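Long-range contacts in endo-1,3-beta-glucanase, family GH16 (Zobellia galactanivorans, PDB 4CTE), which probably hydrolyses internal beta-1,3 linkages of glucans such as laminarin through the family 16 catalytic domain described here, one piece of a longer protein: residues A[116-121]-A[159-164]; A[50-55]-A[65-70]; A[93-98]-A[207-212]. The protein carries 1 engineered substitution. One frame throughout, in Å; residues are numbered along the deposited sequence.

Contact 1 (A[116-121]-A[159-164]); sequences IDIMSR and YSVEWD. Engineered in segment 116-121: S120 (natural residue Glu). With GS1 (1-thio-beta-D-glucopyranose), chain C.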
loop_
_atom_site.group_PDB
_atom_site.type_symbol
_atom_site.label_atom_id
_atom_site.label_comp_id
_atom_site.label_asym_id
_atom_site.label_seq_id
_atom_site.Cartn_x
_atom_site.Cartn_y
_atom_site.Cartn_z
ATOM N N ILE A 116 -6.979 2.617 3.617
ATOM C CA ILE A 116 -5.985 3.646 3.934
ATOM C C ILE A 116 -4.718 3.414 3.076
ATOM O O ILE A 116 -3.920 2.473 3.327
ATOM C CB ILE A 116 -5.593 3.736 5.452
ATOM C CG1 ILE A 116 -6.825 3.868 6.376
ATOM C CG2 ILE A 116 -4.564 4.875 5.664
ATOM C CD1 ILE A 116 -6.480 3.684 7.838
ATOM N N ASP A 117 -4.546 4.275 2.089
ATOM C CA ASP A 117 -3.340 4.295 1.234
ATOM C C ASP A 117 -2.334 5.174 1.952
ATOM O O ASP A 117 -2.470 6.422 1.942
ATOM C CB ASP A 117 -3.651 4.809 -0.190
ATOM C CG ASP A 117 -4.729 3.987 -0.876
ATOM O OD1 ASP A 117 -4.861 2.772 -0.595
ATOM O OD2 ASP A 117 -5.470 4.545 -1.707
ATOM N N ILE A 118 -1.357 4.550 2.596
ATOM C CA ILE A 118 -0.330 5.295 3.340
ATOM C C ILE A 118 0.593 5.975 2.341
ATOM O O ILE A 118 0.890 7.191 2.466
ATOM C CB ILE A 118 0.435 4.408 4.366
ATOM C CG1 ILE A 118 -0.576 3.774 5.367
ATOM C CG2 ILE A 118 1.531 5.219 5.055
ATOM C CD1 ILE A 118 -0.035 2.700 6.283
ATOM N N MET A 119 1.001 5.193 1.341
ATOM C CA MET A 119 1.818 5.689 0.253
ATOM C C MET A 119 1.408 5.007 -1.018
ATOM O O MET A 119 1.319 3.763 -1.047
ATOM C CB MET A 119 3.313 5.419 0.521
ATOM C CG MET A 119 4.301 5.893 -0.548
ATOM S SD MET A 119 4.401 4.911 -2.075
ATOM C CE MET A 119 5.090 3.339 -1.504
ATOM N N SER A 120 1.172 5.808 -2.057
ATOM C CA SER A 120 1.121 5.264 -3.435
ATOM C C SER A 120 1.827 6.266 -4.347
ATOM O O SER A 120 1.937 7.477 -4.039
ATOM C CB SER A 120 -0.288 4.929 -3.909
ATOM O OG SER A 120 -1.072 6.106 -3.919
ATOM N N ARG A 121 2.373 5.745 -5.444
ATOM C CA ARG A 121 3.094 6.545 -6.397
ATOM C C ARG A 121 2.843 5.965 -7.789
ATOM O O ARG A 121 2.642 4.758 -7.941
ATOM C CB ARG A 121 4.620 6.557 -6.084
ATOM C CG ARG A 121 5.444 7.374 -7.080
ATOM C CD ARG A 121 6.910 7.188 -6.831
ATOM N NE ARG A 121 7.667 7.990 -7.803
ATOM C CZ ARG A 121 8.839 7.647 -8.350
ATOM N NH1 ARG A 121 9.442 6.467 -8.087
ATOM N NH2 ARG A 121 9.403 8.500 -9.191
ATOM N N TYR A 159 7.288 6.378 5.210
ATOM C CA TYR A 159 5.907 6.712 4.871
ATOM C C TYR A 159 5.098 6.265 6.076
ATOM O O TYR A 159 5.278 5.111 6.508
ATOM C CB TYR A 159 5.470 6.004 3.586
ATOM C CG TYR A 159 6.289 6.449 2.422
ATOM C CD1 TYR A 159 6.014 7.709 1.767
ATOM C CD2 TYR A 159 7.391 5.671 1.965
ATOM C CE1 TYR A 159 6.795 8.132 0.676
ATOM C CE2 TYR A 159 8.174 6.105 0.868
ATOM C CZ TYR A 159 7.866 7.330 0.240
ATOM O OH TYR A 159 8.599 7.798 -0.851
ATOM N N SER A 160 4.232 7.130 6.625
ATOM C CA SER A 160 3.439 6.758 7.808
ATOM C C SER A 160 2.105 7.453 7.881
ATOM O O SER A 160 1.894 8.497 7.244
ATOM C CB SER A 160 4.205 7.063 9.108
ATOM O OG SER A 160 4.403 8.461 9.258
ATOM N N VAL A 161 1.200 6.842 8.636
ATOM C CA VAL A 161 -0.037 7.493 8.974
ATOM C C VAL A 161 -0.021 7.479 10.506
ATOM O O VAL A 161 0.674 6.643 11.106
ATOM C CB VAL A 161 -1.368 6.898 8.414
ATOM C CG1 VAL A 161 -1.496 7.167 6.918
ATOM C CG2 VAL A 161 -1.553 5.414 8.745
ATOM N N GLU A 162 -0.669 8.465 11.113
ATOM C CA GLU A 162 -0.982 8.409 12.542
ATOM C C GLU A 162 -2.490 8.394 12.490
ATOM O O GLU A 162 -3.150 9.330 11.979
ATOM C CB GLU A 162 -0.417 9.547 13.380
ATOM C CG GLU A 162 1.060 9.353 13.760
ATOM C CD GLU A 162 1.698 10.584 14.399
ATOM O OE1 GLU A 162 0.992 11.594 14.639
ATOM O OE2 GLU A 162 2.927 10.545 14.660
ATOM N N TRP A 163 -3.023 7.285 12.978
ATOM C CA TRP A 163 -4.448 7.036 12.939
ATOM C C TRP A 163 -4.981 6.854 14.321
ATOM O O TRP A 163 -4.416 6.060 15.090
ATOM C CB TRP A 163 -4.665 5.828 12.012
ATOM C CG TRP A 163 -5.988 5.114 12.003
ATOM C CD1 TRP A 163 -7.274 5.654 12.104
ATOM C CD2 TRP A 163 -6.194 3.669 11.762
ATOM N NE1 TRP A 163 -8.230 4.663 12.009
ATOM C CE2 TRP A 163 -7.651 3.448 11.800
ATOM C CE3 TRP A 163 -5.340 2.568 11.576
ATOM C CZ2 TRP A 163 -8.209 2.173 11.641
ATOM C CZ3 TRP A 163 -5.919 1.283 11.423
ATOM C CH2 TRP A 163 -7.315 1.100 11.461
ATOM N N ASP A 164 -6.035 7.598 14.642
ATOM C CA ASP A 164 -6.773 7.477 15.899
ATOM C C ASP A 164 -8.256 7.637 15.704
ATOM O O ASP A 164 -8.693 7.669 14.595
ATOM C CB ASP A 164 -6.218 8.383 16.993
ATOM C CG ASP A 164 -6.365 9.850 16.699
ATOM O OD1 ASP A 164 -7.391 10.264 16.183
ATOM O OD2 ASP A 164 -5.442 10.580 17.044
HETATM C C1 GS1 C . -6.356 3.491 -5.710
HETATM S S1 GS1 C . -6.317 4.515 -7.145
HETATM C C2 GS1 C . -7.326 2.357 -5.975
HETATM O O2 GS1 C . -8.685 2.748 -6.187
HETATM C C3 GS1 C . -7.313 1.653 -4.680
HETATM C C4 GS1 C . -5.964 1.039 -4.700
HETATM O O4 GS1 C . -6.060 0.019 -3.744
HETATM C C5 GS1 C . -5.054 2.174 -4.288
HETATM O O5 GS1 C . -5.024 3.008 -5.458
HETATM C C6 GS1 C . -3.694 1.684 -3.790
HETATM O O6 GS1 C . -2.745 2.639 -4.245
#
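Y159 turns one face of its ring to M119, whose CG lies 3.5 Å from the centroid of the Y159 ring in a CH-pi contact, displaced toward CD1. The M119 chain starts with CG anti to the backbone N (chi1 -180°) and then bends twice, which carries SD farther out above the same face, 4.8 Å from the Y159 centroid, as a Met-aromatic contact. With a serine in place of Y159, the methylene and sulfur of M119 would probably lose the flat surface beneath them, and the bent chain could turn into the gap. S160 contributes its backbone, since its CB points away, and I118 CG2 presses on S160 C at 3.6 Å. V161 then fills the notch between two isoleucines: its CG1 is 3.8 Å from I118 CG1 and 4.0 Å from I116 CG2, and the V161 and I118 side chains cross at about a right angle. At W163 the indole receives I116 CD1 over the centre of one face, 4.0 Å from the centroid of the W163 six-membered ring and 13° off the normal. W163 NE1 is hydrogen-bonded to F192 O, which would limit rotation of the indole. The contact is apolar side-chain packing between two nearly antiparallel chain directions of the beta-sandwich (jelly-roll) core expected of family 16. I118 and M119 together face F98 as a classic beta bulge, and the natural sequence from E115, with Glu at engineered S120, fits the family 16 laminarinase ExDxxE pattern, D117 and S120 turned to the thioglucose of chain C.

Contact 2 (A[50-55]-A[65-70]); sequences LVITAK and TSARMK. With GS1 (1-thio-beta-D-glucopyranose), chain B; EDO (1,2-ethanediol), chain G.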
loop_
_atom_site.group_PDB
_atom_site.type_symbol
_atom_site.label_atom_id
_atom_site.label_comp_id
_atom_site.label_asym_id
_atom_site.label_seq_id
_atom_site.Cartn_x
_atom_site.Cartn_y
_atom_site.Cartn_z
ATOM N N LEU A 50 12.766 -6.430 2.305
ATOM C CA LEU A 50 11.856 -7.076 1.399
ATOM C C LEU A 50 12.114 -6.426 0.037
ATOM O O LEU A 50 12.216 -5.151 -0.087
ATOM C CB LEU A 50 10.418 -6.811 1.786
ATOM C CG LEU A 50 9.332 -7.275 0.796
ATOM C CD1 LEU A 50 9.244 -8.816 0.727
ATOM C CD2 LEU A 50 8.019 -6.610 1.196
ATOM N N VAL A 51 12.207 -7.277 -0.988
ATOM C CA VAL A 51 12.413 -6.819 -2.370
ATOM C C VAL A 51 11.206 -7.294 -3.179
ATOM O O VAL A 51 11.001 -8.497 -3.322
ATOM C CB VAL A 51 13.746 -7.331 -3.027
ATOM C CG1 VAL A 51 13.947 -6.742 -4.468
ATOM C CG2 VAL A 51 14.967 -7.067 -2.124
ATOM N N ILE A 52 10.382 -6.366 -3.653
ATOM C CA ILE A 52 9.319 -6.767 -4.562
ATOM C C ILE A 52 9.853 -6.393 -5.921
ATOM O O ILE A 52 10.179 -5.239 -6.138
ATOM C CB ILE A 52 7.971 -6.127 -4.214
ATOM C CG1 ILE A 52 7.527 -6.687 -2.845
ATOM C CG2 ILE A 52 6.927 -6.365 -5.343
ATOM C CD1 ILE A 52 6.297 -6.008 -2.297
ATOM N N THR A 53 9.931 -7.365 -6.829
ATOM C CA THR A 53 10.476 -7.133 -8.173
ATOM C C THR A 53 9.381 -7.218 -9.233
ATOM O O THR A 53 8.661 -8.218 -9.308
ATOM C CB THR A 53 11.645 -8.093 -8.485
ATOM O OG1 THR A 53 12.593 -8.055 -7.387
ATOM C CG2 THR A 53 12.364 -7.761 -9.843
ATOM N N ALA A 54 9.221 -6.137 -10.024
ATOM C CA ALA A 54 8.307 -6.187 -11.164
ATOM C C ALA A 54 9.175 -6.614 -12.326
ATOM O O ALA A 54 10.262 -6.016 -12.528
ATOM C CB ALA A 54 7.638 -4.854 -11.474
ATOM N N LYS A 55 8.699 -7.587 -13.114
ATOM C CA LYS A 55 9.493 -8.111 -14.215
ATOM C C LYS A 55 8.716 -8.098 -15.523
ATOM O O LYS A 55 7.452 -8.219 -15.523
ATOM C CB LYS A 55 9.929 -9.553 -13.951
ATOM C CG LYS A 55 10.783 -9.764 -12.729
ATOM C CD LYS A 55 11.160 -11.230 -12.609
ATOM C CE LYS A 55 12.148 -11.357 -11.457
ATOM N NZ LYS A 55 12.688 -12.746 -11.343
ATOM N N THR A 65 5.097 -9.640 -14.238
ATOM C CA THR A 65 4.896 -10.253 -12.955
ATOM C C THR A 65 5.411 -9.297 -11.870
ATOM O O THR A 65 6.314 -8.461 -12.111
ATOM C CB THR A 65 5.637 -11.591 -12.830
ATOM O OG1 THR A 65 7.033 -11.394 -13.089
ATOM C CG2 THR A 65 5.099 -12.656 -13.775
ATOM N N SER A 66 4.834 -9.405 -10.677
ATOM C CA SER A 66 5.286 -8.637 -9.525
ATOM C C SER A 66 4.795 -9.390 -8.285
ATOM O O SER A 66 4.467 -10.602 -8.388
ATOM C CB SER A 66 4.780 -7.193 -9.590
ATOM O OG SER A 66 5.318 -6.409 -8.527
ATOM N N ALA A 67 4.752 -8.702 -7.135
ATOM C CA ALA A 67 4.243 -9.348 -5.921
ATOM C C ALA A 67 3.324 -8.423 -5.163
ATOM O O ALA A 67 3.459 -7.166 -5.261
ATOM C CB ALA A 67 5.393 -9.795 -5.058
ATOM N N ARG A 68 2.360 -9.044 -4.472
ATOM C CA ARG A 68 1.416 -8.380 -3.605
ATOM C C ARG A 68 1.317 -9.258 -2.364
ATOM O O ARG A 68 1.058 -10.497 -2.445
ATOM C CB ARG A 68 0.071 -8.236 -4.246
ATOM C CG ARG A 68 -1.015 -7.670 -3.341
ATOM C CD ARG A 68 -2.177 -7.175 -4.173
ATOM N NE ARG A 68 -3.436 -7.075 -3.425
ATOM C CZ ARG A 68 -4.471 -6.298 -3.760
ATOM N NH1 ARG A 68 -4.397 -5.466 -4.818
ATOM N NH2 ARG A 68 -5.590 -6.335 -3.021
ATOM N N MET A 69 1.473 -8.593 -1.223
ATOM C CA MET A 69 1.506 -9.267 0.092
ATOM C C MET A 69 0.553 -8.585 1.044
ATOM O O MET A 69 0.397 -7.349 0.974
ATOM C CB MET A 69 2.900 -9.183 0.672
ATOM C CG MET A 69 3.996 -9.826 -0.165
ATOM S SD MET A 69 5.637 -9.303 0.345
ATOM C CE MET A 69 5.737 -9.665 2.102
ATOM N N LYS A 70 -0.045 -9.338 1.971
ATOM C CA LYS A 70 -1.021 -8.770 2.879
ATOM C C LYS A 70 -0.883 -9.465 4.211
ATOM O O LYS A 70 -0.406 -10.616 4.254
ATOM C CB LYS A 70 -2.442 -8.916 2.328
ATOM C CG LYS A 70 -2.947 -10.360 2.118
ATOM C CD LYS A 70 -4.315 -10.390 1.521
ATOM C CE LYS A 70 -4.715 -11.851 1.353
ATOM N NZ LYS A 70 -6.058 -11.958 0.696
HETATM C C1 GS1 B . -9.030 -0.984 -5.087
HETATM S S1 GS1 B . -7.680 0.160 -5.337
HETATM C C2 GS1 B . -9.820 -1.323 -6.381
HETATM O O2 GS1 B . -10.327 -0.132 -6.982
HETATM C C3 GS1 B . -10.972 -2.266 -5.957
HETATM O O3 GS1 B . -11.879 -2.598 -7.074
HETATM C C4 GS1 B . -10.411 -3.498 -5.126
HETATM O O4 GS1 B . -11.492 -4.294 -4.652
HETATM C C5 GS1 B . -9.515 -3.054 -3.924
HETATM O O5 GS1 B . -8.470 -2.161 -4.422
HETATM C C6 GS1 B . -8.919 -4.169 -3.023
HETATM O O6 GS1 B . -7.936 -4.945 -3.719
HETATM C C1 EDO G . -7.329 -7.980 -0.404
HETATM O O1 EDO G . -6.467 -8.458 -1.449
HETATM C C2 EDO G . -8.548 -8.851 -0.437
HETATM O O2 EDO G . -8.090 -10.225 -0.291
#
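K55 and T65 form an antiparallel hydrogen-bonded pair, with K55 N to T65 O at 2.7 Å and T65 N to K55 O at 3.0 Å, and from there the two strands, running 157° apart, continue without further backbone bonds between these segments. At this paired end K55 CB lies 3.5 Å from T65 OG1, whose hydroxyl is engaged by E57 and N42. The next step is still close: S66 CA directs its hydrogen almost straight at T53 O, 3.4 Å away. Side chains take over from I52, whose CG2 settles among S66 OG, A67 O and the A67 methyl, at 3.8 Å from A67 CB; the S66 hydroxyl itself is bonded to M202 O. This is a beta hairpin, strand 49-59 turning into strand 62-70, whose second arm is broken around A67, and the arms splay apart as they leave the paired end. The widening interval is filled by L50 and M69, which meet tip to tip: SD of M69 touches both L50 methyls, CD1 and CD2, at 3.7 Å each. A bend at the last torsion of M69 (chi3 55°) brings its CE methyl near the same two carbons. R68 points the other way, its chain extended from CG to NE, and there NH2 gives a nearly straight bond to O6 of the thioglucose of chain B (2.8 Å, 171°) and a second, more bent one to O1 of an ethanediol, both partners at the edge of the guanidinium. Its NE is held in a salt bridge by E22, which also pairs with K70 NZ, while that amine reaches O2 of the same ethanediol.

Contact 3 (A[93-98]-A[207-212]); sequences GLWPAF and DWPGFD. With GS1 (1-thio-beta-D-glucopyranose), chain C.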
loop_
_atom_site.group_PDB
_atom_site.type_symbol
_atom_site.label_atom_id
_atom_site.label_comp_id
_atom_site.label_asym_id
_atom_site.label_seq_id
_atom_site.Cartn_x
_atom_site.Cartn_y
_atom_site.Cartn_z
ATOM N N GLY A 93 4.650 3.274 -15.830
ATOM C CA GLY A 93 3.815 2.114 -15.565
ATOM C C GLY A 93 3.893 1.546 -14.148
ATOM O O GLY A 93 2.974 0.849 -13.717
ATOM N N LEU A 94 4.950 1.885 -13.412
ATOM C CA LEU A 94 5.152 1.338 -12.053
ATOM C C LEU A 94 4.207 1.990 -11.052
ATOM O O LEU A 94 4.043 3.225 -11.053
ATOM C CB LEU A 94 6.605 1.468 -11.617
ATOM C CG LEU A 94 7.556 0.615 -12.461
ATOM C CD1 LEU A 94 8.961 0.927 -12.048
ATOM C CD2 LEU A 94 7.270 -0.894 -12.344
ATOM N N TRP A 95 3.574 1.183 -10.210
ATOM C CA TRP A 95 2.620 1.709 -9.255
ATOM C C TRP A 95 2.714 1.017 -7.931
ATOM O O TRP A 95 1.847 0.187 -7.584
ATOM C CB TRP A 95 1.201 1.597 -9.804
ATOM C CG TRP A 95 0.140 2.050 -8.831
ATOM C CD1 TRP A 95 0.323 2.705 -7.616
ATOM C CD2 TRP A 95 -1.318 1.895 -8.963
ATOM N NE1 TRP A 95 -0.881 2.957 -7.010
ATOM C CE2 TRP A 95 -1.903 2.498 -7.762
ATOM C CE3 TRP A 95 -2.158 1.340 -9.916
ATOM C CZ2 TRP A 95 -3.270 2.530 -7.551
ATOM C CZ3 TRP A 95 -3.537 1.379 -9.689
ATOM C CH2 TRP A 95 -4.076 1.959 -8.536
ATOM N N PRO A 96 3.751 1.340 -7.166
ATOM C CA PRO A 96 3.902 0.757 -5.836
ATOM C C PRO A 96 2.873 1.320 -4.831
ATOM O O PRO A 96 2.367 2.467 -5.005
ATOM C CB PRO A 96 5.284 1.193 -5.457
ATOM C CG PRO A 96 5.377 2.587 -6.090
ATOM C CD PRO A 96 4.801 2.339 -7.442
ATOM N N ALA A 97 2.592 0.545 -3.777
ATOM C CA ALA A 97 1.652 1.007 -2.739
ATOM C C ALA A 97 1.921 0.321 -1.428
ATOM O O ALA A 97 2.338 -0.827 -1.412
ATOM C CB ALA A 97 0.193 0.787 -3.145
ATOM N N PHE A 98 1.680 1.055 -0.345
ATOM C CA PHE A 98 1.786 0.618 1.054
ATOM C C PHE A 98 0.477 1.103 1.634
ATOM O O PHE A 98 0.247 2.341 1.762
ATOM C CB PHE A 98 2.971 1.262 1.722
ATOM C CG PHE A 98 2.995 1.125 3.245
ATOM C CD1 PHE A 98 2.694 -0.104 3.902
ATOM C CD2 PHE A 98 3.446 2.209 4.020
ATOM C CE1 PHE A 98 2.776 -0.197 5.321
ATOM C CE2 PHE A 98 3.517 2.131 5.414
ATOM C CZ PHE A 98 3.196 0.917 6.078
ATOM N N ASP A 207 -5.460 1.752 -14.272
ATOM C CA ASP A 207 -6.251 2.971 -14.475
ATOM C C ASP A 207 -5.526 4.235 -14.019
ATOM O O ASP A 207 -5.605 5.248 -14.703
ATOM C CB ASP A 207 -7.616 2.845 -13.799
ATOM C CG ASP A 207 -8.477 1.784 -14.438
ATOM O OD1 ASP A 207 -8.320 1.475 -15.650
ATOM O OD2 ASP A 207 -9.334 1.269 -13.717
ATOM N N TRP A 208 -4.762 4.140 -12.927
ATOM C CA TRP A 208 -4.054 5.301 -12.399
ATOM C C TRP A 208 -2.726 5.608 -13.125
ATOM O O TRP A 208 -2.622 6.703 -13.732
ATOM C CB TRP A 208 -3.969 5.184 -10.864
ATOM C CG TRP A 208 -3.549 6.478 -10.210
ATOM C CD1 TRP A 208 -3.761 7.805 -10.668
ATOM C CD2 TRP A 208 -2.897 6.620 -8.923
ATOM N NE1 TRP A 208 -3.234 8.714 -9.793
ATOM C CE2 TRP A 208 -2.705 8.077 -8.712
ATOM C CE3 TRP A 208 -2.440 5.714 -7.938
ATOM C CZ2 TRP A 208 -2.081 8.572 -7.572
ATOM C CZ3 TRP A 208 -1.804 6.228 -6.803
ATOM C CH2 TRP A 208 -1.636 7.619 -6.617
ATOM N N PRO A 209 -1.737 4.677 -13.159
ATOM C CA PRO A 209 -0.498 5.042 -13.874
ATOM C C PRO A 209 -0.619 5.040 -15.404
ATOM O O PRO A 209 0.200 5.637 -16.057
ATOM C CB PRO A 209 0.491 3.946 -13.440
ATOM C CG PRO A 209 -0.368 2.749 -13.164
ATOM C CD PRO A 209 -1.564 3.377 -12.458
ATOM N N GLY A 210 -1.636 4.387 -15.964
ATOM C CA GLY A 210 -1.737 4.281 -17.429
ATOM C C GLY A 210 -1.297 2.947 -17.960
ATOM O O GLY A 210 -0.876 2.114 -17.204
ATOM N N PHE A 211 -1.345 2.777 -19.277
ATOM C CA PHE A 211 -1.034 1.465 -19.854
ATOM C C PHE A 211 0.274 1.459 -20.652
ATOM O O PHE A 211 0.608 0.470 -21.283
ATOM C CB PHE A 211 -2.287 0.952 -20.584
ATOM C CG PHE A 211 -3.488 0.884 -19.653
ATOM C CD1 PHE A 211 -3.643 -0.197 -18.747
ATOM C CD2 PHE A 211 -4.401 1.971 -19.568
ATOM C CE1 PHE A 211 -4.730 -0.224 -17.869
ATOM C CE2 PHE A 211 -5.472 1.952 -18.666
ATOM C CZ PHE A 211 -5.644 0.850 -17.832
ATOM N N ASP A 212 1.015 2.567 -20.605
ATOM C CA ASP A 212 2.361 2.628 -21.192
ATOM C C ASP A 212 3.312 2.177 -20.138
ATOM O O ASP A 212 3.252 2.646 -19.014
ATOM C CB ASP A 212 2.737 4.026 -21.736
ATOM C CG ASP A 212 1.860 4.424 -22.947
ATOM O OD1 ASP A 212 1.597 3.581 -23.833
ATOM O OD2 ASP A 212 1.404 5.581 -22.994
HETATM C C1 GS1 C . -6.356 3.491 -5.710
HETATM S S1 GS1 C . -6.317 4.515 -7.145
HETATM C C2 GS1 C . -7.326 2.357 -5.975
HETATM O O2 GS1 C . -8.685 2.748 -6.187
HETATM C C3 GS1 C . -7.313 1.653 -4.680
HETATM C C4 GS1 C . -5.964 1.039 -4.700
HETATM O O4 GS1 C . -6.060 0.019 -3.744
HETATM C C5 GS1 C . -5.054 2.174 -4.288
HETATM O O5 GS1 C . -5.024 3.008 -5.458
HETATM C C6 GS1 C . -3.694 1.684 -3.790
HETATM O O6 GS1 C . -2.745 2.639 -4.245
#
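G93 and P209 come closest, CA to CA 5.5 Å, where the residue just ahead of strand 94-102 meets a loop whose residues 207-209 coil like a helix turn but lack its hydrogen-bond pattern. G93 has a positive phi (97°); a CB there would press on the carbonyl oxygen of the residue before and sit tightly against D212 O. The main weight falls on W95, whose CG, anti to the backbone N (chi1 177°), carries the indole out to W208 and P209. W208 presents an edge to the W95 face in an offset edge-to-face pair, planes at 83° and centroids of the W95 five-membered and W208 six-membered rings 5.0 Å apart. W208 CB adds a CH-pi contact, 4.1 Å from the centroid of the W95 six-membered ring. P209 CD reaches W95 CE3 obliquely at 3.3 Å. The W95 indole meets the thioglucose of chain C at its edge, with a weak NE1 bond to O6 (3.3 Å), and the sugar's S1 lies obliquely to the W208 ring, consistent with the two tryptophans lining the sugar-binding cleft. N32 of helix 29-33 touches W95, and H129 of strand 127-135 meets W208 edge-to-face. Strand 94-102 runs between strands 119-120 and 196-204.

Contact 1 is deep core, held by aliphatic and aromatic side chains. Contact 2 is also largely buried, but combines a paired backbone end with a methionine-leucine filling and turns R68 and K70 toward bound sugar and ethanediol. Contact 3 is part buried and part surface, where tryptophans and a proline join a loop to a strand. Contacts 1 and 3 share neighbouring strands: M119 O probably bonds to F98 N, and both touch the thioglucose of chain C. R68 of contact 2 binds the thioglucose of chain B, whose S1 lies within bonding distance of C3 of the chain C sugar, and contact 2 meets contact 3 through A54 CB packing on L94 CD2.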